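Local coordinates for protein probable Ni/Fe-hydrogenase 1 B-type cytochrome subunit (Escherichia coli K-12, PDB 6G94) that probably serves as the membrane-bound b-type cytochrome of hydrogenase 1, carrying electrons through heme in the bacterial inner membrane, at residues M33-F38 and G57-I62; T146-Y151 and A158-F163. One frame throughout, in Å; residues are numbered along the deposited sequence.

Contact 1: residues M33-F38 and G57-I62; sequences MVTGYF and GYIRLI. With HEM (protoporphyrin IX containing Fe), chain B.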
loop_
_atom_site.group_PDB
_atom_site.type_symbol
_atom_site.label_atom_id
_atom_site.label_comp_id
_atom_site.label_asym_id
_atom_site.label_seq_id
_atom_site.Cartn_x
_atom_site.Cartn_y
_atom_site.Cartn_z
ATOM N N MET I 33 -2.939 19.823 34.698
ATOM C CA MET I 33 -3.088 20.808 33.625
ATOM C C MET I 33 -2.450 20.307 32.341
ATOM O O MET I 33 -3.145 20.073 31.365
ATOM C CB MET I 33 -2.468 22.144 34.031
ATOM C CG MET I 33 -3.278 22.912 35.069
ATOM S SD MET I 33 -2.812 24.648 35.318
ATOM C CE MET I 33 -1.022 24.620 35.136
ATOM N N VAL I 34 -1.130 20.132 32.349
ATOM C CA VAL I 34 -0.431 19.551 31.202
ATOM C C VAL I 34 -1.088 18.266 30.640
ATOM O O VAL I 34 -1.180 18.111 29.420
ATOM C CB VAL I 34 1.045 19.285 31.532
ATOM C CG1 VAL I 34 1.761 18.695 30.333
ATOM C CG2 VAL I 34 1.721 20.566 31.940
ATOM N N THR I 35 -1.572 17.376 31.515
ATOM C CA THR I 35 -2.203 16.120 31.045
ATOM C C THR I 35 -3.615 16.367 30.560
ATOM O O THR I 35 -3.973 15.937 29.460
ATOM C CB THR I 35 -2.243 14.951 32.081
ATOM O OG1 THR I 35 -2.966 15.338 33.254
ATOM C CG2 THR I 35 -0.862 14.506 32.452
ATOM N N GLY I 36 -4.415 17.051 31.376
ATOM C CA GLY I 36 -5.801 17.337 31.023
ATOM C C GLY I 36 -5.938 18.132 29.724
ATOM O O GLY I 36 -6.892 17.946 28.951
ATOM N N TYR I 37 -4.973 19.025 29.488
ATOM C CA TYR I 37 -4.888 19.747 28.231
ATOM C C TYR I 37 -4.882 18.780 27.040
ATOM O O TYR I 37 -5.652 18.948 26.109
ATOM C CB TYR I 37 -3.645 20.647 28.195
ATOM C CG TYR I 37 -3.555 21.450 26.920
ATOM C CD1 TYR I 37 -4.450 22.496 26.679
ATOM C CD2 TYR I 37 -2.606 21.145 25.937
ATOM C CE1 TYR I 37 -4.398 23.224 25.505
ATOM C CE2 TYR I 37 -2.549 21.870 24.755
ATOM C CZ TYR I 37 -3.448 22.909 24.548
ATOM O OH TYR I 37 -3.420 23.643 23.392
ATOM N N PHE I 38 -4.007 17.776 27.098
ATOM C CA PHE I 38 -3.825 16.818 26.019
ATOM C C PHE I 38 -4.869 15.688 25.965
ATOM O O PHE I 38 -4.909 14.932 24.995
ATOM C CB PHE I 38 -2.413 16.251 26.078
ATOM C CG PHE I 38 -1.365 17.246 25.731
ATOM C CD1 PHE I 38 -1.461 17.990 24.571
ATOM C CD2 PHE I 38 -0.276 17.448 26.570
ATOM C CE1 PHE I 38 -0.490 18.928 24.252
ATOM C CE2 PHE I 38 0.705 18.383 26.261
ATOM C CZ PHE I 38 0.591 19.131 25.098
ATOM N N GLY I 57 -3.286 6.391 26.897
ATOM C CA GLY I 57 -3.698 5.684 28.089
ATOM C C GLY I 57 -2.881 6.055 29.313
ATOM O O GLY I 57 -3.428 6.129 30.413
ATOM N N TYR I 58 -1.590 6.320 29.128
ATOM C CA TYR I 58 -0.726 6.752 30.224
ATOM C C TYR I 58 -1.001 8.192 30.668
ATOM O O TYR I 58 -0.935 8.501 31.835
ATOM C CB TYR I 58 0.751 6.636 29.867
ATOM C CG TYR I 58 1.310 5.262 29.934
ATOM C CD1 TYR I 58 1.179 4.485 31.079
ATOM C CD2 TYR I 58 1.987 4.731 28.850
ATOM C CE1 TYR I 58 1.700 3.191 31.133
ATOM C CE2 TYR I 58 2.505 3.452 28.882
ATOM C CZ TYR I 58 2.361 2.692 30.027
ATOM O OH TYR I 58 2.876 1.445 30.043
ATOM N N ILE I 59 -1.298 9.076 29.731
ATOM C CA ILE I 59 -1.669 10.442 30.044
ATOM C C ILE I 59 -2.930 10.464 30.902
ATOM O O ILE I 59 -3.032 11.225 31.838
ATOM C CB ILE I 59 -1.880 11.226 28.739
ATOM C CG1 ILE I 59 -0.544 11.506 28.086
ATOM C CG2 ILE I 59 -2.679 12.511 28.931
ATOM C CD1 ILE I 59 -0.712 11.944 26.646
ATOM N N ARG I 60 -3.886 9.621 30.560
ATOM C CA ARG I 60 -5.149 9.566 31.280
ATOM C C ARG I 60 -4.932 8.977 32.659
ATOM O O ARG I 60 -5.598 9.336 33.603
ATOM C CB ARG I 60 -6.195 8.771 30.483
ATOM C CG ARG I 60 -6.440 9.291 29.071
ATOM C CD ARG I 60 -7.545 8.573 28.301
ATOM N NE ARG I 60 -8.682 8.221 29.142
ATOM C CZ ARG I 60 -9.014 6.979 29.427
ATOM N NH1 ARG I 60 -10.026 6.715 30.220
ATOM N NH2 ARG I 60 -8.306 6.008 28.915
ATOM N N LEU I 61 -3.973 8.072 32.751
ATOM C CA LEU I 61 -3.719 7.342 33.986
ATOM C C LEU I 61 -3.043 8.285 34.964
ATOM O O LEU I 61 -3.456 8.377 36.124
ATOM C CB LEU I 61 -2.828 6.125 33.723
ATOM C CG LEU I 61 -2.299 5.287 34.899
ATOM C CD1 LEU I 61 -2.352 3.811 34.544
ATOM C CD2 LEU I 61 -0.877 5.671 35.273
ATOM N N ILE I 62 -1.993 8.964 34.485
ATOM C CA ILE I 62 -1.271 9.954 35.250
ATOM C C ILE I 62 -2.248 11.034 35.707
ATOM O O ILE I 62 -2.163 11.499 36.834
ATOM C CB ILE I 62 -0.123 10.548 34.422
ATOM C CG1 ILE I 62 0.922 9.474 34.135
ATOM C CG2 ILE I 62 0.535 11.697 35.162
ATOM C CD1 ILE I 62 2.021 9.906 33.199
HETATM C CHA HEM B . -10.093 15.519 31.847
HETATM C CHB HEM B . -7.693 19.135 33.836
HETATM C CHC HEM B . -8.914 17.546 38.204
HETATM C CHD HEM B . -10.789 13.603 36.198
HETATM C C1A HEM B . -9.444 16.694 32.051
HETATM C C2A HEM B . -9.290 17.657 31.051
HETATM C C3A HEM B . -8.621 18.684 31.599
HETATM C C4A HEM B . -8.357 18.348 32.935
HETATM C CMA HEM B . -8.224 19.950 30.877
HETATM C CAA HEM B . -9.756 17.542 29.617
HETATM C CBA HEM B . -11.214 17.914 29.436
HETATM C CGA HEM B . -11.585 17.787 27.992
HETATM O O1A HEM B . -11.146 18.524 27.103
HETATM O O2A HEM B . -12.381 16.905 27.663
HETATM C C1B HEM B . -7.848 19.021 35.223
HETATM C C2B HEM B . -7.347 19.982 36.147
HETATM C C3B HEM B . -7.710 19.535 37.372
HETATM C C4B HEM B . -8.420 18.283 37.159
HETATM C CMB HEM B . -6.585 21.242 35.813
HETATM C CAB HEM B . -7.485 20.110 38.704
HETATM C CBB HEM B . -6.669 21.129 38.890
HETATM C C1C HEM B . -9.482 16.289 38.044
HETATM C C2C HEM B . -9.824 15.424 39.085
HETATM C C3C HEM B . -10.363 14.312 38.508
HETATM C C4C HEM B . -10.340 14.507 37.111
HETATM C CMC HEM B . -9.671 15.667 40.567
HETATM C CAC HEM B . -10.868 13.137 39.245
HETATM C CBC HEM B . -10.347 11.936 39.037
HETATM C C1D HEM B . -10.774 13.863 34.845
HETATM C C2D HEM B . -11.393 12.933 33.913
HETATM C C3D HEM B . -11.196 13.459 32.677
HETATM C C4D HEM B . -10.465 14.715 32.900
HETATM C CMD HEM B . -12.075 11.649 34.315
HETATM C CAD HEM B . -11.620 12.924 31.319
HETATM C CBD HEM B . -11.133 11.499 31.071
HETATM C CGD HEM B . -11.449 10.952 29.703
HETATM O O1D HEM B . -12.593 10.596 29.393
HETATM O O2D HEM B . -10.556 10.829 28.863
HETATM N NA HEM B . -8.897 17.137 33.219
HETATM N NB HEM B . -8.468 18.034 35.864
HETATM N NC HEM B . -9.753 15.691 36.861
HETATM N ND HEM B . -10.241 14.916 34.207
HETATM FE FE HEM B . -9.380 16.369 34.958
#
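Thr-35 turns CG2 anti to its own carbonyl carbon, while Ile-59 puts CG2 anti to its backbone N with CG1 beside that nitrogen (chi1 -73°); these choices point the two methyl branches into the seam between the helices. Ile-59 CG2 comes up alongside Thr-35, lying 3.7 Å from Thr-35 O and 4.0 Å from Thr-35 CB. One turn further on, Ile-62 CG2 meets Thr-35 CG2 at 4.1 Å, the two side chains crossing at about a right angle. No hydrogen bond joins the segments; Thr-35 OG1 instead bonds to His-63 ND1 and to Val-31 O.

On the heme side, Gly-36 offers bare backbone: a CB there would run into the porphyrin carbon C4A. Tyr-37 N lies 3.7 Å from heme CMA. Arg-60 gives NE to the propionate oxygen O2D, 3.2 Å away with an N-H...O angle of 141°; the oxygen sits at the guanidinium edge, near its plane, while NH2 forms a salt bridge with an acidic side chain of another protein chain. A leucine here would probably cost both the propionate oxygen O2D and that acid the positive charge Arg-60 brings them. A glycine against the porphyrin and an arginine at a propionate mark this part of the heme pocket in a helical-bundle membrane cytochrome, to which helices 20-40 and 55-83 contribute here.

Contact 2: residues T146-Y151 and A158-F163; sequences TGFALY and AIFAPF. With HEM (protoporphyrin IX containing Fe), chain B.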
loop_
_atom_site.group_PDB
_atom_site.type_symbol
_atom_site.label_atom_id
_atom_site.label_comp_id
_atom_site.label_asym_id
_atom_site.label_seq_id
_atom_site.Cartn_x
_atom_site.Cartn_y
_atom_site.Cartn_z
ATOM N N THR I 146 -16.604 17.840 39.309
ATOM C CA THR I 146 -16.751 17.560 37.882
ATOM C C THR I 146 -15.809 16.456 37.392
ATOM O O THR I 146 -16.224 15.582 36.629
ATOM C CB THR I 146 -16.575 18.825 36.996
ATOM O OG1 THR I 146 -15.217 19.283 37.012
ATOM C CG2 THR I 146 -17.497 19.935 37.447
ATOM N N GLY I 147 -14.545 16.513 37.819
ATOM C CA GLY I 147 -13.529 15.532 37.439
ATOM C C GLY I 147 -13.871 14.109 37.845
ATOM O O GLY I 147 -13.596 13.170 37.094
ATOM N N PHE I 148 -14.493 13.956 39.019
ATOM C CA PHE I 148 -14.896 12.648 39.536
ATOM C C PHE I 148 -16.202 12.153 38.957
ATOM O O PHE I 148 -16.434 10.943 38.896
ATOM C CB PHE I 148 -14.991 12.654 41.062
ATOM C CG PHE I 148 -13.733 12.222 41.729
ATOM C CD1 PHE I 148 -13.362 10.894 41.722
ATOM C CD2 PHE I 148 -12.896 13.145 42.317
ATOM C CE1 PHE I 148 -12.181 10.485 42.300
ATOM C CE2 PHE I 148 -11.714 12.749 42.907
ATOM C CZ PHE I 148 -11.354 11.413 42.895
ATOM N N ALA I 149 -17.050 13.077 38.543
ATOM C CA ALA I 149 -18.308 12.711 37.907
ATOM C C ALA I 149 -17.978 11.980 36.624
ATOM O O ALA I 149 -18.658 11.040 36.266
ATOM C CB ALA I 149 -19.172 13.925 37.635
ATOM N N LEU I 150 -16.929 12.421 35.940
ATOM C CA LEU I 150 -16.442 11.744 34.756
ATOM C C LEU I 150 -15.773 10.407 35.029
ATOM O O LEU I 150 -16.039 9.432 34.352
ATOM C CB LEU I 150 -15.456 12.627 34.017
ATOM C CG LEU I 150 -15.999 13.902 33.432
ATOM C CD1 LEU I 150 -14.858 14.701 32.836
ATOM C CD2 LEU I 150 -17.072 13.580 32.409
ATOM N N TYR I 151 -14.897 10.381 36.017
ATOM C CA TYR I 151 -14.147 9.193 36.390
ATOM C C TYR I 151 -14.983 8.028 36.960
ATOM O O TYR I 151 -14.749 6.876 36.641
ATOM C CB TYR I 151 -13.000 9.600 37.325
ATOM C CG TYR I 151 -12.132 8.469 37.775
ATOM C CD1 TYR I 151 -12.482 7.711 38.879
ATOM C CD2 TYR I 151 -10.963 8.144 37.109
ATOM C CE1 TYR I 151 -11.705 6.649 39.309
ATOM C CE2 TYR I 151 -10.171 7.085 37.535
ATOM C CZ TYR I 151 -10.547 6.345 38.635
ATOM O OH TYR I 151 -9.792 5.297 39.078
ATOM N N ALA I 158 -19.602 2.545 44.208
ATOM C CA ALA I 158 -19.293 2.417 45.634
ATOM C C ALA I 158 -19.482 3.707 46.443
ATOM O O ALA I 158 -20.581 4.019 46.903
ATOM C CB ALA I 158 -17.907 1.814 45.835
ATOM N N ILE I 159 -18.397 4.455 46.597
ATOM C CA ILE I 159 -18.385 5.678 47.388
ATOM C C ILE I 159 -18.524 6.893 46.510
ATOM O O ILE I 159 -18.446 8.014 46.967
ATOM C CB ILE I 159 -17.072 5.776 48.177
ATOM C CG1 ILE I 159 -15.903 6.260 47.297
ATOM C CG2 ILE I 159 -16.754 4.421 48.811
ATOM C CD1 ILE I 159 -15.006 7.252 48.003
ATOM N N PHE I 160 -18.703 6.639 45.230
ATOM C CA PHE I 160 -18.806 7.674 44.242
ATOM C C PHE I 160 -20.231 7.933 43.888
ATOM O O PHE I 160 -20.505 8.631 42.928
ATOM C CB PHE I 160 -18.146 7.197 42.984
ATOM C CG PHE I 160 -16.664 7.122 43.063
ATOM C CD1 PHE I 160 -15.916 8.248 43.301
ATOM C CD2 PHE I 160 -16.012 5.916 42.831
ATOM C CE1 PHE I 160 -14.538 8.178 43.323
ATOM C CE2 PHE I 160 -14.631 5.832 42.851
ATOM C CZ PHE I 160 -13.888 6.972 43.096
ATOM N N ALA I 161 -21.138 7.357 44.655
ATOM C CA ALA I 161 -22.550 7.448 44.367
ATOM C C ALA I 161 -23.067 8.877 44.260
ATOM O O ALA I 161 -23.841 9.176 43.362
ATOM C CB ALA I 161 -23.336 6.668 45.403
ATOM N N PRO I 162 -22.644 9.771 45.149
ATOM C CA PRO I 162 -23.109 11.157 45.008
ATOM C C PRO I 162 -22.765 11.886 43.715
ATOM O O PRO I 162 -23.567 12.674 43.252
ATOM C CB PRO I 162 -22.446 11.871 46.178
ATOM C CG PRO I 162 -21.313 10.999 46.585
ATOM C CD PRO I 162 -21.871 9.641 46.427
ATOM N N PHE I 163 -21.599 11.638 43.139
ATOM C CA PHE I 163 -21.218 12.306 41.895
ATOM C C PHE I 163 -22.165 12.103 40.733
ATOM O O PHE I 163 -22.080 12.792 39.718
ATOM C CB PHE I 163 -19.831 11.870 41.495
ATOM C CG PHE I 163 -18.789 12.331 42.440
ATOM C CD1 PHE I 163 -18.310 13.623 42.379
ATOM C CD2 PHE I 163 -18.306 11.485 43.417
ATOM C CE1 PHE I 163 -17.342 14.065 43.265
ATOM C CE2 PHE I 163 -17.335 11.915 44.313
ATOM C CZ PHE I 163 -16.850 13.209 44.236
HETATM C CHA HEM B . -10.093 15.519 31.847
HETATM C CHB HEM B . -7.693 19.135 33.836
HETATM C CHC HEM B . -8.914 17.546 38.204
HETATM C CHD HEM B . -10.789 13.603 36.198
HETATM C C1A HEM B . -9.444 16.694 32.051
HETATM C C2A HEM B . -9.290 17.657 31.051
HETATM C C3A HEM B . -8.621 18.684 31.599
HETATM C C4A HEM B . -8.357 18.348 32.935
HETATM C CMA HEM B . -8.224 19.950 30.877
HETATM C CAA HEM B . -9.756 17.542 29.617
HETATM C CBA HEM B . -11.214 17.914 29.436
HETATM C CGA HEM B . -11.585 17.787 27.992
HETATM O O1A HEM B . -11.146 18.524 27.103
HETATM O O2A HEM B . -12.381 16.905 27.663
HETATM C C1B HEM B . -7.848 19.021 35.223
HETATM C C2B HEM B . -7.347 19.982 36.147
HETATM C C3B HEM B . -7.710 19.535 37.372
HETATM C C4B HEM B . -8.420 18.283 37.159
HETATM C CMB HEM B . -6.585 21.242 35.813
HETATM C CAB HEM B . -7.485 20.110 38.704
HETATM C CBB HEM B . -6.669 21.129 38.890
HETATM C C1C HEM B . -9.482 16.289 38.044
HETATM C C2C HEM B . -9.824 15.424 39.085
HETATM C C3C HEM B . -10.363 14.312 38.508
HETATM C C4C HEM B . -10.340 14.507 37.111
HETATM C CMC HEM B . -9.671 15.667 40.567
HETATM C CAC HEM B . -10.868 13.137 39.245
HETATM C CBC HEM B . -10.347 11.936 39.037
HETATM C C1D HEM B . -10.774 13.863 34.845
HETATM C C2D HEM B . -11.393 12.933 33.913
HETATM C C3D HEM B . -11.196 13.459 32.677
HETATM C C4D HEM B . -10.465 14.715 32.900
HETATM C CMD HEM B . -12.075 11.649 34.315
HETATM C CAD HEM B . -11.620 12.924 31.319
HETATM C CBD HEM B . -11.133 11.499 31.071
HETATM C CGD HEM B . -11.449 10.952 29.703
HETATM O O1D HEM B . -12.593 10.596 29.393
HETATM O O2D HEM B . -10.556 10.829 28.863
HETATM N NA HEM B . -8.897 17.137 33.219
HETATM N NB HEM B . -8.468 18.034 35.864
HETATM N NC HEM B . -9.753 15.691 36.861
HETATM N ND HEM B . -10.241 14.916 34.207
HETATM FE FE HEM B . -9.380 16.369 34.958
#
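Phe-148, Phe-160 and Phe-163 form an aromatic cluster that ties the loop following helix 130-151 back onto the end of that helix, behind one wall of the heme pocket. Phe-148 sits in the middle. Its CD1 meets Phe-160 CE1 at 3.4 Å, rim to rim, neither ring lying over the face of the other, with the planes at 27°. Tyr-151 CE1 reaches the same Phe-160 ring at CZ, 4.4 Å away, and Tyr-151 OH is hydrogen-bonded to an acidic side chain of another protein chain. Beside the cluster, Ala-149 CB rests 3.8 Å from Phe-163 O, where the two backbones come nearest.

The helix also faces the porphyrin. Gly-147 packs its backbone on the heme where any CB would strike C3C, and Leu-150 CB touches the methyl CMD at 3.5 Å. The vinyl carbon CAC stands 3.6 Å above the plane of the Phe-148 ring, over its centre, so this side chain links the cofactor to the loop. Phe-163, with CG anti to its carbonyl carbon (chi1 -66°), turns one face to Phe-148 CB in a CH-pi contact: that CB lies 3.6 Å from the Phe-163 ring centroid, 16° off the ring normal.

In the fold
Contact 1 and contact 2 do not touch: their centres are 18 Å apart and their nearest atoms about 6 Å, and the heme bridges them. They approach it from opposite faces, each with a glycine. Gly-36 CA lies 5.4 Å from the heme iron, HEM FE. On the other face Gly-147 CA is 4.9 Å from HEM FE. Pyrrole D is shared, its propionate going to 57-62 and its methyl to 146-151. Helix 55-83 also connects them through protein, since beyond 57-62 it carries Phe-64 and Met-68, which pack on Tyr-151. Helix 177-203 contributes as well, with His-181 hydrogen-bonded to the heme and Met-188 touching Met-33 and Tyr-37.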